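Local coordinates for putative integron gene cassette protein (Uncultured bacterium, PDB 3GHJ), which is of unknown function but belongs to the glyoxalase/bleomycin resistance/dioxygenase superfamily and forms a two-chain assembly, at residues 30-36 with 74-80; 86-92 with 133-139. The protein carries 1 engineered substitution. One frame throughout, in Å; residues are numbered along the deposited sequence.

Overall arrangement
Interactions 1 and 2 are the same kind of contact in two four-stranded mixed sheets: in each, the first strand in sequence runs parallel to the last, in the order 1-4-3-2. Their centres lie about 12 Å apart, and they meet where K35 O receives H134 NE2 and Q87 reaches A33, with V34 packed on F89 and H134. Interaction 1 (30-36 with 74-80) is largely buried, a regular backbone ladder with aliphatic packing and a long, doubtful salt bridge at its more open end. Interaction 2 (86-92 with 133-139) is partly buried, with a less regular ladder reinforced by histidine, hydroxyl and carboxylate bonds. Both also touch the second subunit.

Interaction 1 (30-36 with 74-80)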
ATOM      1  N   PHE A  30       5.382   2.467  -1.887  1.00  8.36           N
ATOM      2  CA  PHE A  30       6.172   2.881  -0.734  1.00  7.67           C
ATOM      3  C   PHE A  30       5.396   2.825   0.586  1.00  7.58           C
ATOM      4  O   PHE A  30       5.865   2.239   1.557  1.00  8.82           O
ATOM      5  CB  PHE A  30       6.778   4.284  -0.937  1.00  9.15           C
ATOM      6  CG  PHE A  30       7.531   4.765   0.272  1.00  9.50           C
ATOM      7  CD1 PHE A  30       8.729   4.164   0.628  1.00 11.30           C
ATOM      8  CD2 PHE A  30       7.009   5.753   1.083  1.00 11.57           C
ATOM      9  CE1 PHE A  30       9.417   4.575   1.783  1.00 12.02           C
ATOM     10  CE2 PHE A  30       7.691   6.168   2.238  1.00 12.61           C
ATOM     11  CZ  PHE A  30       8.891   5.573   2.579  1.00 13.27           C
ATOM     12  N   GLU A  31       4.219   3.430   0.629  1.00  9.52           N
ATOM     13  CA  GLU A  31       3.518   3.562   1.891  1.00 10.04           C
ATOM     14  C   GLU A  31       2.017   3.350   1.763  1.00  8.90           C
ATOM     15  O   GLU A  31       1.431   3.556   0.700  1.00  8.91           O
ATOM     16  CB  GLU A  31       3.889   4.912   2.499  1.00 15.37           C
ATOM     17  CG  GLU A  31       2.808   5.752   3.079  1.00 19.93           C
ATOM     18  CD  GLU A  31       3.250   7.202   3.172  1.00 20.21           C
ATOM     19  OE1 GLU A  31       4.469   7.480   3.041  1.00 21.91           O
ATOM     20  OE2 GLU A  31       2.385   8.067   3.364  1.00 18.29           O
ATOM     21  N   VAL A  32       1.416   2.861   2.844  0.72  8.16           N
ATOM     22  CA  VAL A  32      -0.030   2.794   2.959  0.72  8.21           C
ATOM     23  C   VAL A  32      -0.461   3.373   4.296  0.72  7.07           C
ATOM     24  O   VAL A  32       0.230   3.198   5.308  0.72  7.16           O
ATOM     25  CB  VAL A  32      -0.546   1.344   2.868  0.72 11.27           C
ATOM     26  CG1 VAL A  32      -0.319   0.793   1.479  0.72 12.63           C
ATOM     27  CG2 VAL A  32       0.139   0.470   3.911  0.72 13.16           C
ATOM     28  N   ALA A  33      -1.590   4.072   4.299  1.00  7.79           N
ATOM     29  CA  ALA A  33      -2.224   4.507   5.544  1.00  7.55           C
ATOM     30  C   ALA A  33      -3.214   3.437   5.975  1.00  7.62           C
ATOM     31  O   ALA A  33      -4.017   2.955   5.176  1.00  8.52           O
ATOM     32  CB  ALA A  33      -2.928   5.837   5.350  1.00  8.95           C
ATOM     33  N   VAL A  34      -3.129   3.059   7.244  1.00  7.36           N
ATOM     34  CA  VAL A  34      -3.947   1.983   7.800  1.00  7.52           C
ATOM     35  C   VAL A  34      -4.791   2.551   8.931  1.00  8.56           C
ATOM     36  O   VAL A  34      -4.248   3.051   9.924  1.00  8.86           O
ATOM     37  CB  VAL A  34      -3.060   0.859   8.355  1.00  7.80           C
ATOM     38  CG1 VAL A  34      -3.917  -0.292   8.863  1.00  8.01           C
ATOM     39  CG2 VAL A  34      -2.094   0.363   7.270  1.00  9.62           C
ATOM     40  N   LYS A  35      -6.112   2.497   8.778  1.00  7.92           N
ATOM     41  CA  LYS A  35      -7.014   2.945   9.838  1.00  9.15           C
ATOM     42  C   LYS A  35      -7.057   1.913  10.950  1.00  9.81           C
ATOM     43  O   LYS A  35      -7.295   0.734  10.700  1.00 11.10           O
ATOM     44  CB  LYS A  35      -8.424   3.180   9.289  1.00 11.54           C
ATOM     45  CG  LYS A  35      -8.481   4.159   8.128  1.00 15.81           C
ATOM     46  CD  LYS A  35      -7.962   5.531   8.518  1.00 20.29           C
ATOM     47  CE  LYS A  35      -8.129   6.524   7.375  1.00 25.06           C
ATOM     48  NZ  LYS A  35      -7.744   7.903   7.784  1.00 27.56           N
ATOM     49  N   VAL A  36      -6.821   2.354  12.181  1.00  9.31           N
ATOM     50  CA  VAL A  36      -6.772   1.430  13.310  1.00 10.18           C
ATOM     51  C   VAL A  36      -7.724   1.848  14.424  1.00 11.30           C
ATOM     52  O   VAL A  36      -7.932   3.036  14.658  1.00 12.70           O
ATOM     53  CB  VAL A  36      -5.331   1.296  13.874  1.00 10.12           C
ATOM     54  CG1 VAL A  36      -4.364   0.926  12.749  1.00  9.78           C
ATOM     55  CG2 VAL A  36      -4.877   2.586  14.565  1.00 11.42           C
HETATM   56  N   MSE A  74       6.821   2.086   4.275  1.00  8.37           N
HETATM   57  CA  MSE A  74       6.281   2.740   5.457  1.00  8.66           C
HETATM   58  C   MSE A  74       4.811   2.413   5.610  1.00  8.38           C
HETATM   59  O   MSE A  74       4.080   2.314   4.623  1.00  9.40           O
HETATM   60  CB  MSE A  74       6.467   4.251   5.346  1.00 10.60           C
HETATM   61  CG  MSE A  74       5.814   5.094   6.432  1.00 11.41           C
HETATM   62 SE   MSE A  74       6.445   6.948   6.405  0.79 15.01          SE
HETATM   63  CE  MSE A  74       8.134   6.656   7.287  1.00 15.75           C
ATOM     64  N   VAL A  75       4.373   2.168   6.841  0.65  7.57           N
ATOM     65  CA  VAL A  75       2.949   2.181   7.119  0.65  8.51           C
ATOM     66  C   VAL A  75       2.667   3.370   8.015  0.65  8.28           C
ATOM     67  O   VAL A  75       3.480   3.721   8.872  0.65  9.44           O
ATOM     68  CB  VAL A  75       2.435   0.878   7.777  0.65 11.09           C
ATOM     69  CG1 VAL A  75       2.560  -0.295   6.813  0.65 11.20           C
ATOM     70  CG2 VAL A  75       3.164   0.601   9.079  0.65 12.52           C
ATOM     71  N   VAL A  76       1.530   4.013   7.788  1.00  8.75           N
ATOM     72  CA  VAL A  76       1.068   5.092   8.651  1.00  9.31           C
ATOM     73  C   VAL A  76      -0.204   4.634   9.349  1.00  8.95           C
ATOM     74  O   VAL A  76      -1.268   4.552   8.737  1.00  9.94           O
ATOM     75  CB  VAL A  76       0.791   6.406   7.881  1.00 11.25           C
ATOM     76  CG1 VAL A  76       0.507   7.539   8.879  1.00 13.28           C
ATOM     77  CG2 VAL A  76       1.968   6.760   6.975  1.00 12.99           C
ATOM     78  N   LEU A  77      -0.092   4.302  10.628  1.00  8.47           N
ATOM     79  CA  LEU A  77      -1.263   3.897  11.381  1.00  8.92           C
ATOM     80  C   LEU A  77      -2.021   5.150  11.795  1.00  9.96           C
ATOM     81  O   LEU A  77      -1.424   6.095  12.307  1.00 12.21           O
ATOM     82  CB  LEU A  77      -0.853   3.093  12.617  1.00  9.87           C
ATOM     83  CG  LEU A  77       0.083   1.900  12.382  1.00  9.31           C
ATOM     84  CD1 LEU A  77       0.379   1.218  13.711  1.00 10.40           C
ATOM     85  CD2 LEU A  77      -0.521   0.904  11.397  1.00 10.20           C
ATOM     86  N   GLN A  78      -3.327   5.169  11.552  1.00  9.61           N
ATOM     87  CA  GLN A  78      -4.137   6.345  11.875  1.00 10.46           C
ATOM     88  C   GLN A  78      -5.342   5.906  12.680  1.00 10.59           C
ATOM     89  O   GLN A  78      -6.162   5.138  12.194  1.00 10.63           O
ATOM     90  CB  GLN A  78      -4.595   7.029  10.586  1.00 12.43           C
ATOM     91  CG  GLN A  78      -3.436   7.488   9.717  1.00 14.87           C
ATOM     92  CD  GLN A  78      -3.870   8.063   8.382  1.00 17.86           C
ATOM     93  OE1 GLN A  78      -3.252   8.997   7.866  1.00 22.90           O
ATOM     94  NE2 GLN A  78      -4.923   7.501   7.812  1.00 18.00           N
ATOM     95  N   GLU A  79      -5.450   6.375  13.917  1.00 11.75           N
ATOM     96  CA  GLU A  79      -6.556   5.945  14.753  1.00 14.24           C
ATOM     97  C   GLU A  79      -7.890   6.522  14.295  1.00 18.86           C
ATOM     98  O   GLU A  79      -8.020   7.730  14.083  1.00 19.80           O
ATOM     99  CB  GLU A  79      -6.307   6.313  16.213  1.00 15.79           C
ATOM    100  CG  GLU A  79      -7.247   5.621  17.180  1.00 17.45           C
ATOM    101  CD  GLU A  79      -6.894   5.924  18.618  1.00 19.12           C
ATOM    102  OE1 GLU A  79      -7.201   7.043  19.083  1.00 21.56           O
ATOM    103  OE2 GLU A  79      -6.303   5.049  19.278  1.00 19.61           O
ATOM    104  N   GLU A  80      -8.860   5.647  14.141  0.53 21.86           N
ATOM    105  CA  GLU A  80     -10.237   5.988  13.775  0.53 29.19           C
ATOM    106  C   GLU A  80     -11.175   5.054  14.536  0.53 28.16           C
ATOM    107  O   GLU A  80     -11.156   3.888  14.292  0.53 26.38           O
ATOM    108  CB  GLU A  80     -10.413   5.767  12.274  0.53 38.41           C
ATOM    109  CG  GLU A  80      -9.897   6.863  11.448  0.53 47.09           C
ATOM    110  CD  GLU A  80     -10.757   7.158  10.194  0.53 54.03           C
ATOM    111  OE1 GLU A  80     -11.459   6.235   9.670  0.53 56.04           O
ATOM    112  OE2 GLU A  80     -10.679   8.320   9.752  0.53 56.45           O
TER
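One face of the F30 ring sits over the backbone N of M74, a selenomethionine, and the ring's CE2 lies 3.9 Å from M74 CB. CG of F30 is turned anti to the backbone N (chi1 177°), which brings the ring across to the neighbouring strand, and W67 of strand 63-68 packs on both residues. The second flat group, the carboxylate of E31, rests against apolar side chains of 74-80: OE2 is 3.9 Å from V76 CG2, while OE1 is equally far from M74 SE. Its polar partner lies across the dimer interface, where E31 OE2 is hydrogen-bonded to H88 NE2 of the second subunit. Further along the same face, A33 CB packs against the end of the Q78 side chain.

Seven backbone hydrogen bonds join the strands in parallel register. This is the first-with-fourth strand pair of a βαβββ module, the building unit of the vicinal oxygen chelate fold. The straightest bond, V34 N to V76 O, is 2.8 Å long with an angle of 172° at the hydrogen.

On the other face V34 CB and L77 CD2 pack together beneath helix 39-49, where Y46 touches both residues, and V36 CG1 comes within 4.1 Å of the same methyl, L77 CD2. Where the pair ends, the K35 chain bends at chi2 (-60°). In one of the two conformers modelled for E80, K35 NZ lies 3.6 Å from E80 OE2, a long salt bridge that is doubtful because the glutamate has a second position.

Interaction 2 (86-92 with 133-139); sequences QQHFSFR and GHALEFT
The carbonyl oxygen of A135 is gripped twice by the facing strand: H88 ND1 donates to it at 2.8 Å, from above the carbonyl plane, and F89 N adds a weak bond at 3.5 Å. H88 reaches back to it because CG stands anti to the backbone N (chi1 170°). Beyond that bond, the ring's edge faces the carboxylate of E137: OE1 lies in the ring plane, 2.9 Å from H88 CE1, and the two planes are 27° apart, so ring and carboxylate are nearly coplanar. The same E137 OE1 also lies close to the like-charged E31 OE2 of the second subunit. H88 NE2 is hydrogen-bonded to that E31 OE2, which ties this polar group into the dimer interface.

The other carboxylate oxygen, E137 OE2, receives T139 OG1 at 2.7 Å from well above its plane (63° out) and is also bonded to S125 OG. In one of the serine's two conformers S90 OG donates to T139 OG1 at 2.9 Å, which would extend the chain to a second hydroxyl; that link is doubtful.

In the loops leading into the strands, Q87 N donates to H134 ND1 at 3.0 Å, tilted from the imidazole plane, while Q87 CB makes a CH-pi contact over one face of that ring. H134 NE2 and the Q87 amide both continue to strand 28-36, bonding to K35 O and A33 O respectively.

The opposite face is apolar: F89 CZ lies 3.6 Å from L136 CD1, and F91 CB meets the edge of the F138 ring. Parallel first and fourth strands in a 1-4-3-2 sheet are typical of the paired βαβββ modules of the vicinal oxygen chelate fold.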
ATOM      1  N   GLN A  86     -12.723  -2.724   5.899  1.00 10.07           N
ATOM      2  CA  GLN A  86     -11.572  -3.592   5.719  1.00  9.00           C
ATOM      3  C   GLN A  86     -10.633  -3.056   4.651  1.00  9.28           C
ATOM      4  O   GLN A  86     -11.073  -2.624   3.582  1.00 11.64           O
ATOM      5  CB  GLN A  86     -11.989  -5.021   5.363  1.00 10.36           C
ATOM      6  CG  GLN A  86     -10.851  -6.006   5.606  1.00 11.07           C
ATOM      7  CD  GLN A  86     -11.251  -7.437   5.385  1.00 16.27           C
ATOM      8  OE1 GLN A  86     -11.034  -8.292   6.256  1.00 18.99           O
ATOM      9  NE2 GLN A  86     -11.831  -7.719   4.231  1.00 19.59           N
ATOM     10  N   GLN A  87      -9.349  -3.104   4.950  1.00  8.28           N
ATOM     11  CA  GLN A  87      -8.316  -2.792   3.996  1.00  8.06           C
ATOM     12  C   GLN A  87      -7.553  -4.070   3.613  1.00  7.98           C
ATOM     13  O   GLN A  87      -7.539  -5.010   4.340  1.00  9.12           O
ATOM     14  CB  GLN A  87      -7.356  -1.781   4.596  1.00  8.42           C
ATOM     15  CG  GLN A  87      -7.990  -0.427   4.823  1.00  8.59           C
ATOM     16  CD  GLN A  87      -7.064   0.582   5.448  1.00  8.46           C
ATOM     17  OE1 GLN A  87      -7.341   1.104   6.467  1.00  9.60           O
ATOM     18  NE2 GLN A  87      -5.991   0.876   4.774  1.00  9.43           N
ATOM     19  N   HIS A  88      -6.934  -4.021   2.440  1.00  8.49           N
ATOM     20  CA  HIS A  88      -6.042  -5.058   1.987  1.00  8.25           C
ATOM     21  C   HIS A  88      -4.774  -4.468   1.434  1.00  8.11           C
ATOM     22  O   HIS A  88      -4.813  -3.625   0.620  1.00  8.80           O
ATOM     23  CB  HIS A  88      -6.642  -5.981   0.891  1.00 10.00           C
ATOM     24  CG  HIS A  88      -5.603  -6.877   0.276  1.00 12.83           C
ATOM     25  ND1 HIS A  88      -5.007  -7.903   0.973  1.00 13.98           N
ATOM     26  CD2 HIS A  88      -5.000  -6.855  -0.934  1.00 14.72           C
ATOM     27  CE1 HIS A  88      -4.102  -8.479   0.212  1.00 15.16           C
ATOM     28  NE2 HIS A  88      -4.064  -7.851  -0.940  1.00 16.09           N
ATOM     29  N   PHE A  89      -3.657  -5.016   1.899  1.00  7.88           N
ATOM     30  CA  PHE A  89      -2.348  -4.698   1.409  1.00  8.09           C
ATOM     31  C   PHE A  89      -1.389  -5.840   1.681  1.00  8.08           C
ATOM     32  O   PHE A  89      -1.629  -6.629   2.525  1.00  8.94           O
ATOM     33  CB  PHE A  89      -1.812  -3.364   2.001  1.00  8.93           C
ATOM     34  CG  PHE A  89      -1.998  -3.230   3.491  1.00  8.06           C
ATOM     35  CD1 PHE A  89      -3.137  -2.692   3.996  1.00  8.77           C
ATOM     36  CD2 PHE A  89      -1.010  -3.595   4.349  1.00  9.24           C
ATOM     37  CE1 PHE A  89      -3.325  -2.590   5.336  1.00  9.26           C
ATOM     38  CE2 PHE A  89      -1.207  -3.479   5.688  1.00  9.27           C
ATOM     39  CZ  PHE A  89      -2.338  -2.980   6.177  1.00  8.87           C
ATOM     40  N   SER A  90      -0.283  -5.870   0.960  0.74  6.97           N
ATOM     41  CA  SER A  90       0.678  -6.957   1.142  0.74  7.71           C
ATOM     42  C   SER A  90       2.106  -6.445   1.204  0.74  7.98           C
ATOM     43  O   SER A  90       2.425  -5.373   0.681  0.74  8.92           O
ATOM     44  CB  SER A  90       0.551  -7.999   0.031  0.74  9.02           C
ATOM     45  OG  SER A  90       1.322  -7.627  -1.094  0.74 10.39           O
ATOM     46  N   PHE A  91       2.963  -7.230   1.845  1.00  8.21           N
ATOM     47  CA  PHE A  91       4.379  -6.932   1.938  1.00  8.38           C
ATOM     48  C   PHE A  91       5.162  -7.968   1.154  1.00  8.38           C
ATOM     49  O   PHE A  91       4.789  -9.137   1.111  1.00  9.27           O
ATOM     50  CB  PHE A  91       4.821  -6.936   3.409  1.00  9.39           C
ATOM     51  CG  PHE A  91       4.033  -5.988   4.264  1.00  8.00           C
ATOM     52  CD1 PHE A  91       4.371  -4.651   4.291  1.00  8.98           C
ATOM     53  CD2 PHE A  91       2.926  -6.410   4.988  1.00  8.96           C
ATOM     54  CE1 PHE A  91       3.647  -3.738   5.044  1.00 10.29           C
ATOM     55  CE2 PHE A  91       2.188  -5.499   5.759  1.00  9.61           C
ATOM     56  CZ  PHE A  91       2.556  -4.158   5.781  1.00  9.75           C
ATOM     57  N   ARG A  92       6.261  -7.524   0.558  0.54  8.69           N
ATOM     58  CA  ARG A  92       7.137  -8.377  -0.226  0.54  8.91           C
ATOM     59  C   ARG A  92       8.015  -9.234   0.676  0.54  9.63           C
ATOM     60  O   ARG A  92       8.602  -8.726   1.635  0.54 11.07           O
ATOM     61  CB  ARG A  92       8.030  -7.495  -1.099  0.54  9.63           C
ATOM     62  CG  ARG A  92       8.944  -8.270  -2.027  0.54 12.11           C
ATOM     63  CD  ARG A  92       8.143  -8.997  -3.095  0.54 14.45           C
ATOM     64  NE  ARG A  92       9.003  -9.628  -4.093  0.54 15.89           N
ATOM     65  CZ  ARG A  92       9.488  -9.012  -5.167  0.54 18.10           C
ATOM     66  NH1 ARG A  92       9.200  -7.739  -5.397  0.54 19.20           N
ATOM     67  NH2 ARG A  92      10.264  -9.675  -6.014  0.54 19.57           N
ATOM     68  N   GLY A 133      -8.564  -6.586  11.929  1.00 10.06           N
ATOM     69  CA  GLY A 133      -9.174  -7.455  10.948  1.00 11.25           C
ATOM     70  C   GLY A 133      -8.878  -7.056   9.516  1.00 10.54           C
ATOM     71  O   GLY A 133      -9.526  -7.539   8.592  1.00 11.26           O
ATOM     72  N   HIS A 134      -7.899  -6.181   9.313  1.00  8.92           N
ATOM     73  CA  HIS A 134      -7.502  -5.918   7.939  1.00  8.69           C
ATOM     74  C   HIS A 134      -6.908  -7.171   7.330  1.00  8.58           C
ATOM     75  O   HIS A 134      -6.350  -8.027   8.039  1.00  9.94           O
ATOM     76  CB  HIS A 134      -6.519  -4.758   7.861  1.00  8.13           C
ATOM     77  CG  HIS A 134      -7.136  -3.455   8.230  1.00  8.45           C
ATOM     78  ND1 HIS A 134      -8.358  -3.054   7.735  1.00  8.59           N
ATOM     79  CD2 HIS A 134      -6.722  -2.475   9.068  1.00  9.25           C
ATOM     80  CE1 HIS A 134      -8.667  -1.875   8.247  1.00  9.13           C
ATOM     81  NE2 HIS A 134      -7.688  -1.498   9.052  1.00  8.83           N
ATOM     82  N   ALA A 135      -7.057  -7.293   6.019  1.00  9.80           N
ATOM     83  CA  ALA A 135      -6.579  -8.459   5.298  1.00  9.23           C
ATOM     84  C   ALA A 135      -5.148  -8.219   4.849  1.00  8.19           C
ATOM     85  O   ALA A 135      -4.909  -7.624   3.792  1.00  9.81           O
ATOM     86  CB  ALA A 135      -7.490  -8.725   4.096  1.00 10.64           C
ATOM     87  N   LEU A 136      -4.195  -8.657   5.665  1.00  8.28           N
ATOM     88  CA  LEU A 136      -2.784  -8.514   5.336  1.00  7.76           C
ATOM     89  C   LEU A 136      -2.282  -9.739   4.591  1.00  7.85           C
ATOM     90  O   LEU A 136      -2.909 -10.805   4.602  1.00 10.08           O
ATOM     91  CB  LEU A 136      -1.946  -8.267   6.600  1.00  9.37           C
ATOM     92  CG  LEU A 136      -1.861  -6.820   7.095  1.00  8.39           C
ATOM     93  CD1 LEU A 136      -3.247  -6.262   7.401  1.00  9.69           C
ATOM     94  CD2 LEU A 136      -0.949  -6.731   8.323  1.00 10.51           C
ATOM     95  N   GLU A 137      -1.147  -9.579   3.935  1.00  8.09           N
ATOM     96  CA  GLU A 137      -0.608 -10.617   3.080  1.00  8.11           C
ATOM     97  C   GLU A 137       0.905 -10.466   3.008  1.00  8.43           C
ATOM     98  O   GLU A 137       1.429  -9.346   3.062  1.00  8.98           O
ATOM     99  CB  GLU A 137      -1.245 -10.504   1.686  1.00 10.02           C
ATOM    100  CG  GLU A 137      -0.658 -11.416   0.626  1.00 10.52           C
ATOM    101  CD  GLU A 137      -1.210 -11.146  -0.760  1.00 13.02           C
ATOM    102  OE1 GLU A 137      -2.214 -10.406  -0.884  1.00 13.14           O
ATOM    103  OE2 GLU A 137      -0.625 -11.665  -1.733  1.00 14.86           O
ATOM    104  N   PHE A 138       1.605 -11.597   2.937  1.00  8.23           N
ATOM    105  CA  PHE A 138       2.986 -11.624   2.477  1.00  8.31           C
ATOM    106  C   PHE A 138       2.961 -12.222   1.077  1.00  8.73           C
ATOM    107  O   PHE A 138       2.362 -13.283   0.871  1.00 10.38           O
ATOM    108  CB  PHE A 138       3.870 -12.503   3.367  1.00  8.47           C
ATOM    109  CG  PHE A 138       4.074 -11.982   4.767  1.00  9.33           C
ATOM    110  CD1 PHE A 138       4.087 -10.628   5.046  1.00 11.02           C
ATOM    111  CD2 PHE A 138       4.316 -12.869   5.809  1.00 12.01           C
ATOM    112  CE1 PHE A 138       4.297 -10.174   6.346  1.00 11.94           C
ATOM    113  CE2 PHE A 138       4.524 -12.420   7.100  1.00 11.98           C
ATOM    114  CZ  PHE A 138       4.526 -11.074   7.372  1.00 11.90           C
ATOM    115  N   THR A 139       3.600 -11.556   0.125  1.00  9.51           N
ATOM    116  CA  THR A 139       3.638 -12.016  -1.263  1.00 10.19           C
ATOM    117  C   THR A 139       5.076 -12.251  -1.677  1.00  9.65           C
ATOM    118  O   THR A 139       5.927 -11.374  -1.525  1.00 11.36           O
ATOM    119  CB  THR A 139       3.063 -10.955  -2.223  1.00 11.85           C
ATOM    120  OG1 THR A 139       1.825 -10.439  -1.709  1.00 13.98           O
ATOM    121  CG2 THR A 139       2.843 -11.552  -3.616  1.00 12.97           C
TER